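Local coordinates for 3-oxoacyl-[acyl-carrier-protein] synthase 2 (Rickettsia rickettsii, PDB 4JGA), which probably catalyses the condensation of malonyl-ACP with a growing acyl chain, the elongation step of bacterial fatty acid synthesis, at residues 110-115 / 170-175; 308-313 / 428-433; 389-394 / 402-407. All blocks are in the same frame, centred on the assembly; numbering follows the deposited sequence.

Interaction 1 of 3, residues 110-115 / 170-175; sequences GWLPDD and IKYGFS
The phenyl ring of Phe174 presents its edge to 110-115: Trp111 O and Pro113 CD both lie near its plane, each 3.9 Å away, from CZ and from CE1 respectively. One face of the same ring is closed by Tyr172 CB from its own segment, 3.4 Å above the centre. The indole of Trp111 carries Pro113 CD over the rim of one face and meets Phe174 obliquely, Trp111 CD1 standing 4.0 Å from Phe174 CE1. The two ring planes are only 23° apart but slid past one another, with little overlap. Tyr172 CG lies anti to the carbonyl carbon (chi1 -64°), which sets the phenol ring beside Leu112, whose CD1 branch meets it obliquely, 3.4 Å from Tyr172 CE1 and equally close to its CD1. This is the packing of two helix exits in the N-terminal half of a thiolase-fold enzyme, where helices 93-109 and 163-172 both leave helical geometry at a glycine, Gly110 and Gly173. Val106 of helix 93-109 touches Leu112, Tyr172 and Phe174, and Trp111 NE1 is hydrogen-bonded to Thr122 OG1. No direct hydrogen bond joins the segments; instead a water donates at 2.7 Å to each of two backbone carbonyl oxygens, Pro113 O and Tyr172 O, that lie 4.5 Å apart.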
ATOM      1  N   GLY A 110     -11.839  16.341 -17.055  1.00 18.10           N
ATOM      2  CA  GLY A 110     -11.500  16.635 -18.439  1.00 19.44           C
ATOM      3  C   GLY A 110     -10.060  16.304 -18.803  1.00 19.30           C
ATOM      4  O   GLY A 110      -9.626  16.569 -19.928  1.00 20.40           O
ATOM      5  N   TRP A 111      -9.321  15.661 -17.891  1.00 18.15           N
ATOM      6  CA  TRP A 111      -7.929  15.370 -18.162  1.00 18.22           C
ATOM      7  C   TRP A 111      -7.820  14.038 -18.875  1.00 18.81           C
ATOM      8  O   TRP A 111      -7.816  12.968 -18.266  1.00 18.03           O
ATOM      9  CB  TRP A 111      -7.139  15.362 -16.871  1.00 16.90           C
ATOM     10  CG  TRP A 111      -5.678  15.125 -17.061  1.00 16.92           C
ATOM     11  CD1 TRP A 111      -4.954  14.041 -16.601  1.00 16.31           C
ATOM     12  CD2 TRP A 111      -4.752  15.959 -17.747  1.00 17.84           C
ATOM     13  NE1 TRP A 111      -3.641  14.148 -16.984  1.00 16.87           N
ATOM     14  CE2 TRP A 111      -3.486  15.313 -17.693  1.00 17.84           C
ATOM     15  CE3 TRP A 111      -4.867  17.166 -18.442  1.00 18.92           C
ATOM     16  CZ2 TRP A 111      -2.336  15.849 -18.294  1.00 18.86           C
ATOM     17  CZ3 TRP A 111      -3.716  17.711 -19.030  1.00 19.89           C
ATOM     18  CH2 TRP A 111      -2.461  17.046 -18.941  1.00 19.86           C
ATOM     19  N   LEU A 112      -7.768  14.101 -20.195  1.00 20.64           N
ATOM     20  CA  LEU A 112      -7.672  12.909 -21.038  1.00 21.57           C
ATOM     21  C   LEU A 112      -6.546  13.122 -22.049  1.00 22.81           C
ATOM     22  O   LEU A 112      -6.792  13.087 -23.241  1.00 24.25           O
ATOM     23  CB  LEU A 112      -8.961  12.710 -21.832  1.00 22.94           C
ATOM     24  CG  LEU A 112     -10.198  12.101 -21.158  1.00 22.44           C
ATOM     25  CD1 LEU A 112      -9.959  10.637 -20.887  1.00 21.81           C
ATOM     26  CD2 LEU A 112     -10.626  12.844 -19.887  1.00 21.39           C
ATOM     27  N   PRO A 113      -5.321  13.357 -21.561  1.00 22.30           N
ATOM     28  CA  PRO A 113      -4.208  13.656 -22.436  1.00 23.85           C
ATOM     29  C   PRO A 113      -3.928  12.549 -23.450  1.00 25.33           C
ATOM     30  O   PRO A 113      -4.034  11.367 -23.130  1.00 24.72           O
ATOM     31  CB  PRO A 113      -3.030  13.788 -21.466  1.00 22.88           C
ATOM     32  CG  PRO A 113      -3.410  12.919 -20.312  1.00 21.11           C
ATOM     33  CD  PRO A 113      -4.888  13.148 -20.169  1.00 20.58           C
ATOM     34  N   ASP A 114      -3.625  12.938 -24.673  1.00 27.64           N
ATOM     35  CA  ASP A 114      -3.187  12.006 -25.714  1.00 29.59           C
ATOM     36  C   ASP A 114      -1.664  11.980 -25.893  1.00 30.35           C
ATOM     37  O   ASP A 114      -1.094  11.100 -26.583  1.00 31.86           O
ATOM     38  CB  ASP A 114      -3.803  12.395 -27.067  1.00 32.26           C
ATOM     39  CG  ASP A 114      -5.267  11.993 -27.178  1.00 32.36           C
ATOM     40  OD1 ASP A 114      -5.739  11.187 -26.373  1.00 31.18           O
ATOM     41  OD2 ASP A 114      -5.963  12.478 -28.079  1.00 34.70           O
ATOM     42  N   ASP A 115      -1.005  12.973 -25.331  1.00 29.48           N
ATOM     43  CA  ASP A 115       0.397  13.193 -25.640  1.00 30.78           C
ATOM     44  C   ASP A 115       1.295  12.591 -24.558  1.00 29.35           C
ATOM     45  O   ASP A 115       0.966  12.556 -23.386  1.00 27.01           O
ATOM     46  CB  ASP A 115       0.689  14.681 -25.789  1.00 31.46           C
ATOM     47  CG  ASP A 115       0.473  15.401 -24.506  1.00 29.35           C
ATOM     48  OD1 ASP A 115      -0.726  15.498 -24.098  1.00 28.03           O
ATOM     49  OD2 ASP A 115       1.496  15.795 -23.867  1.00 29.22           O
ATOM     50  N   ILE A 170      -3.817   1.778 -17.435  1.00 10.38           N
ATOM     51  CA  ILE A 170      -3.987   1.214 -18.764  1.00 11.11           C
ATOM     52  C   ILE A 170      -5.132   1.898 -19.511  1.00 11.69           C
ATOM     53  O   ILE A 170      -5.007   2.215 -20.654  1.00 11.93           O
ATOM     54  CB  ILE A 170      -4.227  -0.288 -18.682  1.00 11.32           C
ATOM     55  CG1 ILE A 170      -2.931  -0.970 -18.194  1.00 11.00           C
ATOM     56  CG2 ILE A 170      -4.720  -0.852 -20.054  1.00 12.03           C
ATOM     57  CD1 ILE A 170      -3.151  -2.395 -17.699  1.00 10.96           C
ATOM     58  N   LYS A 171      -6.241   2.128 -18.824  1.00 11.79           N
ATOM     59  CA  LYS A 171      -7.381   2.721 -19.438  1.00 12.33           C
ATOM     60  C   LYS A 171      -7.023   4.057 -20.048  1.00 12.54           C
ATOM     61  O   LYS A 171      -7.437   4.332 -21.175  1.00 12.88           O
ATOM     62  CB  LYS A 171      -8.499   2.934 -18.409  1.00 12.33           C
ATOM     63  CG  LYS A 171      -9.798   3.431 -19.046  1.00 13.14           C
ATOM     64  CD  LYS A 171     -11.025   3.184 -18.153  1.00 13.22           C
ATOM     65  CE  LYS A 171     -12.309   3.636 -18.851  1.00 14.07           C
ATOM     66  NZ  LYS A 171     -13.486   3.415 -17.957  1.00 14.22           N
ATOM     67  N   TYR A 172      -6.293   4.912 -19.314  1.00 11.75           N
ATOM     68  CA  TYR A 172      -6.039   6.272 -19.799  1.00 12.02           C
ATOM     69  C   TYR A 172      -4.617   6.524 -20.309  1.00 11.81           C
ATOM     70  O   TYR A 172      -4.296   7.630 -20.715  1.00 12.29           O
ATOM     71  CB  TYR A 172      -6.426   7.304 -18.724  1.00 11.80           C
ATOM     72  CG  TYR A 172      -7.899   7.254 -18.436  1.00 12.15           C
ATOM     73  CD1 TYR A 172      -8.823   7.765 -19.352  1.00 12.94           C
ATOM     74  CD2 TYR A 172      -8.381   6.708 -17.256  1.00 11.83           C
ATOM     75  CE1 TYR A 172     -10.191   7.709 -19.095  1.00 13.43           C
ATOM     76  CE2 TYR A 172      -9.741   6.669 -16.989  1.00 12.28           C
ATOM     77  CZ  TYR A 172     -10.641   7.149 -17.909  1.00 12.95           C
ATOM     78  OH  TYR A 172     -11.979   7.102 -17.621  1.00 13.32           O
ATOM     79  N   GLY A 173      -3.768   5.512 -20.305  1.00 11.40           N
ATOM     80  CA  GLY A 173      -2.369   5.733 -20.640  1.00 11.40           C
ATOM     81  C   GLY A 173      -1.538   6.515 -19.596  1.00 10.83           C
ATOM     82  O   GLY A 173      -0.502   7.057 -19.948  1.00 11.65           O
ATOM     83  N   PHE A 174      -1.957   6.585 -18.337  1.00  9.96           N
ATOM     84  CA  PHE A 174      -1.221   7.383 -17.363  1.00  9.40           C
ATOM     85  C   PHE A 174       0.044   6.635 -16.953  1.00  8.90           C
ATOM     86  O   PHE A 174      -0.017   5.529 -16.408  1.00  8.55           O
ATOM     87  CB  PHE A 174      -2.075   7.687 -16.154  1.00  9.13           C
ATOM     88  CG  PHE A 174      -3.307   8.494 -16.442  1.00  9.47           C
ATOM     89  CD1 PHE A 174      -3.385   9.393 -17.500  1.00 10.02           C
ATOM     90  CD2 PHE A 174      -4.381   8.411 -15.575  1.00  9.58           C
ATOM     91  CE1 PHE A 174      -4.521  10.178 -17.717  1.00 10.34           C
ATOM     92  CE2 PHE A 174      -5.534   9.157 -15.794  1.00  9.93           C
ATOM     93  CZ  PHE A 174      -5.605  10.050 -16.869  1.00 10.31           C
ATOM     94  N   SER A 175       1.196   7.215 -17.269  1.00  8.72           N
ATOM     95  CA  SER A 175       2.469   6.495 -17.202  1.00  8.60           C
ATOM     96  C   SER A 175       3.445   7.067 -16.193  1.00  8.36           C
ATOM     97  O   SER A 175       4.628   6.687 -16.152  1.00  8.29           O
ATOM     98  CB  SER A 175       3.076   6.464 -18.602  1.00  9.07           C
ATOM     99  OG  SER A 175       2.983   7.749 -19.193  1.00  9.09           O
TER
HETATM  100  O   HOH W   1      -5.573   9.900 -21.400  1.00 10.65           O

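Interaction 2 of 3, residues 308-313 / 428-433; sequences DAMLDA and SLVIKS
Beside the packing of Ala309 on Val430, Asp312 OD2 is gripped twice, by a salt bridge from Arg197 NH2 and by the backbone N of Tyr283. Chi1 of -176° swings this carboxylate anti to its own backbone N, and the pair of bonds ties helix 300-312 both to helix 187-200 and to the strand next to 425-432. In the layered thiolase fold the helix lies against one face of the mixed sheet; the axes of helix segment 308-312 and strand segment 428-432 run at 39° and approach to 7.8 Å. The strand alternates: Ser428 and Val430 turn to this helix, while Leu429 and Ile431 meet Phe373 of helix 368-382 on the other side. The closest meeting is through a lone methyl: Ala309 CB rests 3.7 Å from Ser428 O and 3.9 Å from Ser428 CB. The hydroxyl of Ser428 is hydrogen-bonded to Asn418 OD1, and Asn418 belongs to the potassium site. Val430 divides its branches between successive helical turns: CG2 sits 3.9 Å from Ala309 CB and reaches Met310 CG more loosely at 4.3 Å, whereas CG1, anti to the backbone N, faces Ala313 CB at 4.4 Å.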
ATOM      1  N   ASP A 308      -1.043  18.799  13.114  1.00 10.78           N
ATOM      2  CA  ASP A 308      -0.032  18.887  12.060  1.00 10.72           C
ATOM      3  C   ASP A 308      -0.622  19.273  10.694  1.00 10.24           C
ATOM      4  O   ASP A 308       0.018  19.939   9.915  1.00 10.11           O
ATOM      5  CB  ASP A 308       0.682  17.551  11.904  1.00 10.48           C
ATOM      6  CG  ASP A 308       1.526  17.184  13.137  1.00 10.99           C
ATOM      7  OD1 ASP A 308       1.631  17.981  14.109  1.00 11.57           O
ATOM      8  OD2 ASP A 308       2.057  16.062  13.084  1.00 11.15           O
ATOM      9  N   ALA A 309      -1.835  18.830  10.420  1.00  9.83           N
ATOM     10  CA  ALA A 309      -2.453  19.119   9.135  1.00  9.81           C
ATOM     11  C   ALA A 309      -2.658  20.623   9.002  1.00 10.52           C
ATOM     12  O   ALA A 309      -2.383  21.207   7.964  1.00 10.54           O
ATOM     13  CB  ALA A 309      -3.759  18.366   8.989  1.00  9.45           C
ATOM     14  N   MET A 310      -3.023  21.251  10.114  1.00 11.22           N
ATOM     15  CA  MET A 310      -3.229  22.704  10.172  1.00 12.07           C
ATOM     16  C   MET A 310      -1.936  23.482  10.166  1.00 12.60           C
ATOM     17  O   MET A 310      -1.835  24.501   9.489  1.00 12.93           O
ATOM     18  CB  MET A 310      -4.088  23.061  11.378  1.00 12.48           C
ATOM     19  CG  MET A 310      -5.531  22.638  11.193  1.00 12.38           C
ATOM     20  SD  MET A 310      -6.582  23.192  12.534  1.00 13.08           S
ATOM     21  CE  MET A 310      -6.004  22.243  13.909  1.00 13.07           C
ATOM     22  N   LEU A 311      -0.929  22.978  10.882  1.00 12.71           N
ATOM     23  CA  LEU A 311       0.393  23.577  10.798  1.00 13.38           C
ATOM     24  C   LEU A 311       0.953  23.493   9.370  1.00 13.19           C
ATOM     25  O   LEU A 311       1.523  24.453   8.855  1.00 13.58           O
ATOM     26  CB  LEU A 311       1.361  22.936  11.814  1.00 13.49           C
ATOM     27  CG  LEU A 311       1.075  23.254  13.291  1.00 14.07           C
ATOM     28  CD1 LEU A 311       1.988  22.425  14.191  1.00 14.17           C
ATOM     29  CD2 LEU A 311       1.247  24.750  13.630  1.00 15.05           C
ATOM     30  N   ASP A 312       0.793  22.343   8.753  1.00 12.74           N
ATOM     31  CA  ASP A 312       1.237  22.097   7.378  1.00 12.89           C
ATOM     32  C   ASP A 312       0.519  23.109   6.441  1.00 13.35           C
ATOM     33  O   ASP A 312       1.146  23.686   5.562  1.00 13.42           O
ATOM     34  CB  ASP A 312       0.926  20.632   6.996  1.00 12.18           C
ATOM     35  CG  ASP A 312       1.433  20.238   5.604  1.00 12.34           C
ATOM     36  OD1 ASP A 312       2.531  20.646   5.265  1.00 12.91           O
ATOM     37  OD2 ASP A 312       0.724  19.528   4.845  1.00 12.09           O
ATOM     38  N   ALA A 313      -0.766  23.364   6.703  1.00 13.64           N
ATOM     39  CA  ALA A 313      -1.568  24.361   5.955  1.00 14.15           C
ATOM     40  C   ALA A 313      -1.280  25.831   6.272  1.00 15.37           C
ATOM     41  O   ALA A 313      -1.802  26.738   5.588  1.00 15.57           O
ATOM     42  CB  ALA A 313      -3.027  24.094   6.201  1.00 13.83           C
ATOM     43  N   SER A 428      -5.052  13.144   8.553  1.00  9.39           N
ATOM     44  CA  SER A 428      -5.956  14.302   8.481  1.00  9.79           C
ATOM     45  C   SER A 428      -5.599  15.151   7.271  1.00  9.84           C
ATOM     46  O   SER A 428      -4.403  15.358   6.964  1.00 10.10           O
ATOM     47  CB  SER A 428      -5.867  15.159   9.741  1.00 10.73           C
ATOM     48  OG  SER A 428      -6.384  14.442  10.845  1.00 11.33           O
ATOM     49  N   LEU A 429      -6.635  15.620   6.590  1.00  9.63           N
ATOM     50  CA  LEU A 429      -6.486  16.443   5.417  1.00 10.03           C
ATOM     51  C   LEU A 429      -7.248  17.767   5.607  1.00 10.67           C
ATOM     52  O   LEU A 429      -8.354  17.774   6.150  1.00 10.57           O
ATOM     53  CB  LEU A 429      -7.024  15.699   4.201  1.00  9.59           C
ATOM     54  CG  LEU A 429      -6.170  14.501   3.752  1.00  9.27           C
ATOM     55  CD1 LEU A 429      -6.970  13.580   2.807  1.00  9.16           C
ATOM     56  CD2 LEU A 429      -4.865  14.977   3.128  1.00  9.73           C
ATOM     57  N   VAL A 430      -6.634  18.863   5.173  1.00 11.60           N
ATOM     58  CA  VAL A 430      -7.272  20.170   5.165  1.00 12.45           C
ATOM     59  C   VAL A 430      -7.426  20.671   3.718  1.00 13.31           C
ATOM     60  O   VAL A 430      -6.469  20.700   2.928  1.00 13.61           O
ATOM     61  CB  VAL A 430      -6.494  21.223   5.979  1.00 13.40           C
ATOM     62  CG1 VAL A 430      -7.142  22.607   5.848  1.00 14.34           C
ATOM     63  CG2 VAL A 430      -6.412  20.809   7.427  1.00 13.32           C
ATOM     64  N   ILE A 431      -8.639  21.122   3.414  1.00 13.84           N
ATOM     65  CA  ILE A 431      -8.985  21.641   2.119  1.00 15.28           C
ATOM     66  C   ILE A 431      -9.512  23.042   2.308  1.00 16.04           C
ATOM     67  O   ILE A 431     -10.214  23.324   3.280  1.00 15.31           O
ATOM     68  CB  ILE A 431     -10.142  20.847   1.508  1.00 15.83           C
ATOM     69  CG1 ILE A 431      -9.731  19.408   1.300  1.00 16.17           C
ATOM     70  CG2 ILE A 431     -10.526  21.426   0.154  1.00 17.26           C
ATOM     71  CD1 ILE A 431     -10.964  18.551   0.944  1.00 16.99           C
ATOM     72  N   LYS A 432      -9.224  23.911   1.357  1.00 17.25           N
ATOM     73  CA  LYS A 432      -9.799  25.222   1.402  1.00 18.59           C
ATOM     74  C   LYS A 432     -10.455  25.585   0.085  1.00 19.26           C
ATOM     75  O   LYS A 432     -10.071  25.132  -0.962  1.00 19.14           O
ATOM     76  CB  LYS A 432      -8.762  26.255   1.865  1.00 20.22           C
ATOM     77  CG  LYS A 432      -7.999  26.906   0.761  1.00 22.15           C
ATOM     78  CD  LYS A 432      -7.142  28.038   1.243  1.00 24.28           C
ATOM     79  CE  LYS A 432      -6.329  28.558   0.076  1.00 26.61           C
ATOM     80  NZ  LYS A 432      -5.697  29.879   0.319  1.00 29.20           N
ATOM     81  N   SER A 433     -11.453  26.432   0.165  1.00 20.28           N
ATOM     82  CA  SER A 433     -12.038  27.027  -1.006  1.00 21.97           C
ATOM     83  C   SER A 433     -10.980  27.817  -1.757  1.00 24.68           C
ATOM     84  O   SER A 433     -10.160  28.521  -1.155  1.00 25.00           O
ATOM     85  CB  SER A 433     -13.170  27.971  -0.608  1.00 22.16           C
ATOM     86  OG  SER A 433     -13.367  28.899  -1.621  1.00 23.76           O
TER

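Interaction 3 of 3, residues 389-394 / 402-407; sequences LNLDTP and LVALKA
Leu389 starts the contact with one branch, its CD2 lying 3.7 Å from the carbonyl O of Leu405. At Asn390 the backbone takes a positive phi and the side chain turns from 402-407, ND2 being hydrogen-bonded to Ser242 O and Lys239 O. Leu391, the middle of the contact, is the centre of an inverse gamma turn, marked by a weak bond from Asp392 N to Asn390 O. Its CG stands anti to the backbone N (chi1 -172°), which extends the side chain over two partners: CB packs on Ala404 CB at 3.9 Å, and CD2 comes to 3.6 Å from Leu402 CB, the two leucines running at about a right angle. Leu405 approaches the same turn with its CD2 branch, 3.7 Å from Leu391 N and 3.7 Å from Asp392 OD1. Thus a methyl lies against one carboxylate oxygen of Asp392, while OD2 forms a salt bridge with Arg243. No hydrogen bond crosses the contact; van der Waals contacts, several of them of methyls on backbone or carboxylate atoms, close it, helped by backbone bonds of Val403 and Leu405 to Thr388. Both segments belong to the irregular excursion between strands 384-385 and 408-409, which pair antiparallel at its base, and Leu402 and Val403 pack against 353-355, an outermost strand of the main mixed sheet.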
ATOM      1  N   LEU A 389     -26.650  11.448  11.146  1.00 16.61           N
ATOM      2  CA  LEU A 389     -27.893  10.715  11.359  1.00 17.52           C
ATOM      3  C   LEU A 389     -27.845   9.954  12.676  1.00 17.85           C
ATOM      4  O   LEU A 389     -26.754   9.637  13.215  1.00 17.14           O
ATOM      5  CB  LEU A 389     -28.157   9.749  10.208  1.00 17.48           C
ATOM      6  CG  LEU A 389     -28.313  10.370   8.809  1.00 17.37           C
ATOM      7  CD1 LEU A 389     -28.646   9.270   7.817  1.00 17.44           C
ATOM      8  CD2 LEU A 389     -29.401  11.437   8.821  1.00 18.36           C
ATOM      9  N   ASN A 390     -29.037   9.687  13.203  1.00 18.87           N
ATOM     10  CA  ASN A 390     -29.209   8.861  14.408  1.00 19.52           C
ATOM     11  C   ASN A 390     -28.709   9.474  15.724  1.00 19.67           C
ATOM     12  O   ASN A 390     -28.725   8.812  16.754  1.00 19.92           O
ATOM     13  CB  ASN A 390     -28.606   7.457  14.215  1.00 19.06           C
ATOM     14  CG  ASN A 390     -29.290   6.691  13.097  1.00 19.40           C
ATOM     15  OD1 ASN A 390     -30.508   6.726  12.994  1.00 20.50           O
ATOM     16  ND2 ASN A 390     -28.514   6.034  12.234  1.00 18.51           N
ATOM     17  N   LEU A 391     -28.327  10.744  15.694  1.00 19.50           N
ATOM     18  CA  LEU A 391     -27.827  11.399  16.888  1.00 19.84           C
ATOM     19  C   LEU A 391     -29.005  11.892  17.711  1.00 21.28           C
ATOM     20  O   LEU A 391     -29.324  13.086  17.759  1.00 21.66           O
ATOM     21  CB  LEU A 391     -26.845  12.510  16.524  1.00 19.02           C
ATOM     22  CG  LEU A 391     -26.084  13.155  17.695  1.00 19.08           C
ATOM     23  CD1 LEU A 391     -25.544  12.108  18.662  1.00 19.02           C
ATOM     24  CD2 LEU A 391     -24.976  14.063  17.148  1.00 18.33           C
ATOM     25  N   ASP A 392     -29.656  10.925  18.365  1.00 22.34           N
ATOM     26  CA  ASP A 392     -30.886  11.151  19.099  1.00 23.62           C
ATOM     27  C   ASP A 392     -30.598  11.500  20.536  1.00 24.31           C
ATOM     28  O   ASP A 392     -31.306  12.312  21.135  1.00 25.07           O
ATOM     29  CB  ASP A 392     -31.741   9.880  19.075  1.00 24.40           C
ATOM     30  CG  ASP A 392     -32.122   9.452  17.672  1.00 24.08           C
ATOM     31  OD1 ASP A 392     -32.427  10.335  16.855  1.00 24.44           O
ATOM     32  OD2 ASP A 392     -32.113   8.240  17.385  1.00 23.93           O
ATOM     33  N   THR A 393     -29.567  10.873  21.102  1.00 23.92           N
ATOM     34  CA  THR A 393     -29.220  11.066  22.496  1.00 24.64           C
ATOM     35  C   THR A 393     -27.710  11.272  22.614  1.00 23.66           C
ATOM     36  O   THR A 393     -26.957  10.335  22.914  1.00 23.10           O
ATOM     37  CB  THR A 393     -29.703   9.879  23.335  1.00 25.56           C
ATOM     38  OG1 THR A 393     -30.997   9.485  22.871  1.00 26.28           O
ATOM     39  CG2 THR A 393     -29.791  10.275  24.818  1.00 26.66           C
ATOM     40  N   PRO A 394     -27.261  12.520  22.404  1.00 23.36           N
ATOM     41  CA  PRO A 394     -25.813  12.748  22.326  1.00 22.32           C
ATOM     42  C   PRO A 394     -25.102  12.380  23.630  1.00 22.71           C
ATOM     43  O   PRO A 394     -25.624  12.622  24.719  1.00 23.34           O
ATOM     44  CB  PRO A 394     -25.695  14.259  22.040  1.00 22.43           C
ATOM     45  CG  PRO A 394     -27.080  14.767  21.776  1.00 23.26           C
ATOM     46  CD  PRO A 394     -28.040  13.774  22.381  1.00 24.04           C
ATOM     47  N   LEU A 402     -22.767  18.967  16.322  1.00 18.48           N
ATOM     48  CA  LEU A 402     -22.484  17.746  15.563  1.00 17.52           C
ATOM     49  C   LEU A 402     -23.471  17.554  14.424  1.00 17.54           C
ATOM     50  O   LEU A 402     -23.564  16.459  13.826  1.00 17.03           O
ATOM     51  CB  LEU A 402     -22.492  16.520  16.467  1.00 17.40           C
ATOM     52  CG  LEU A 402     -21.378  16.460  17.516  1.00 17.36           C
ATOM     53  CD1 LEU A 402     -21.547  15.243  18.429  1.00 17.47           C
ATOM     54  CD2 LEU A 402     -19.979  16.505  16.888  1.00 16.40           C
ATOM     55  N   VAL A 403     -24.198  18.623  14.106  1.00 18.11           N
ATOM     56  CA  VAL A 403     -25.103  18.617  12.955  1.00 18.28           C
ATOM     57  C   VAL A 403     -26.042  17.421  13.072  1.00 18.44           C
ATOM     58  O   VAL A 403     -26.226  16.661  12.119  1.00 18.01           O
ATOM     59  CB  VAL A 403     -24.333  18.544  11.603  1.00 17.49           C
ATOM     60  CG1 VAL A 403     -25.241  18.998  10.445  1.00 17.90           C
ATOM     61  CG2 VAL A 403     -23.095  19.421  11.602  1.00 17.14           C
ATOM     62  N   ALA A 404     -26.610  17.232  14.259  1.00 19.02           N
ATOM     63  CA  ALA A 404     -27.514  16.113  14.483  1.00 19.29           C
ATOM     64  C   ALA A 404     -28.705  16.129  13.524  1.00 19.74           C
ATOM     65  O   ALA A 404     -29.313  17.176  13.314  1.00 20.36           O
ATOM     66  CB  ALA A 404     -28.017  16.127  15.909  1.00 20.12           C
ATOM     67  N   LEU A 405     -28.980  14.975  12.906  1.00 19.37           N
ATOM     68  CA  LEU A 405     -30.249  14.680  12.222  1.00 19.93           C
ATOM     69  C   LEU A 405     -30.488  15.293  10.847  1.00 19.83           C
ATOM     70  O   LEU A 405     -30.978  14.606   9.945  1.00 20.19           O
ATOM     71  CB  LEU A 405     -31.463  14.989  13.143  1.00 21.17           C
ATOM     72  CG  LEU A 405     -31.456  14.366  14.546  1.00 21.47           C
ATOM     73  CD1 LEU A 405     -32.786  14.632  15.233  1.00 22.93           C
ATOM     74  CD2 LEU A 405     -31.150  12.871  14.460  1.00 20.95           C
ATOM     75  N   LYS A 406     -30.150  16.561  10.673  1.00 19.75           N
ATOM     76  CA  LYS A 406     -30.507  17.315   9.465  1.00 19.83           C
ATOM     77  C   LYS A 406     -29.297  18.126   9.042  1.00 19.14           C
ATOM     78  O   LYS A 406     -28.600  18.695   9.880  1.00 19.06           O
ATOM     79  CB  LYS A 406     -31.669  18.287   9.761  1.00 20.92           C
ATOM     80  N   ALA A 407     -29.078  18.212   7.744  1.00 18.89           N
ATOM     81  CA  ALA A 407     -28.026  19.045   7.159  1.00 18.42           C
ATOM     82  C   ALA A 407     -28.152  20.519   7.572  1.00 19.17           C
ATOM     83  O   ALA A 407     -29.242  21.001   7.825  1.00 19.82           O
ATOM     84  CB  ALA A 407     -28.081  18.931   5.648  1.00 18.26           C
TER

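In the fold
Interaction 2 is core: every touching residue is buried, and alanine methyls and valine branches meet where a helix lies on a sheet strand. The other two are partly buried, on opposite sides of the chain's centre, 43 Å apart between centres. Interaction 1 sets a loop against the end of a helix through aromatic rings and a bridging water, near a subunit interface where Ser175 O bonds Arg304 of the second subunit, on that subunit's copy of the helix used in interaction 2. Interaction 3 joins two irregular pieces of one excursion, mostly by leucine and alanine side chains; in sequence it falls between the segments of interaction 2. In 2 and 3 the carboxylates pair with arginines outside the segments.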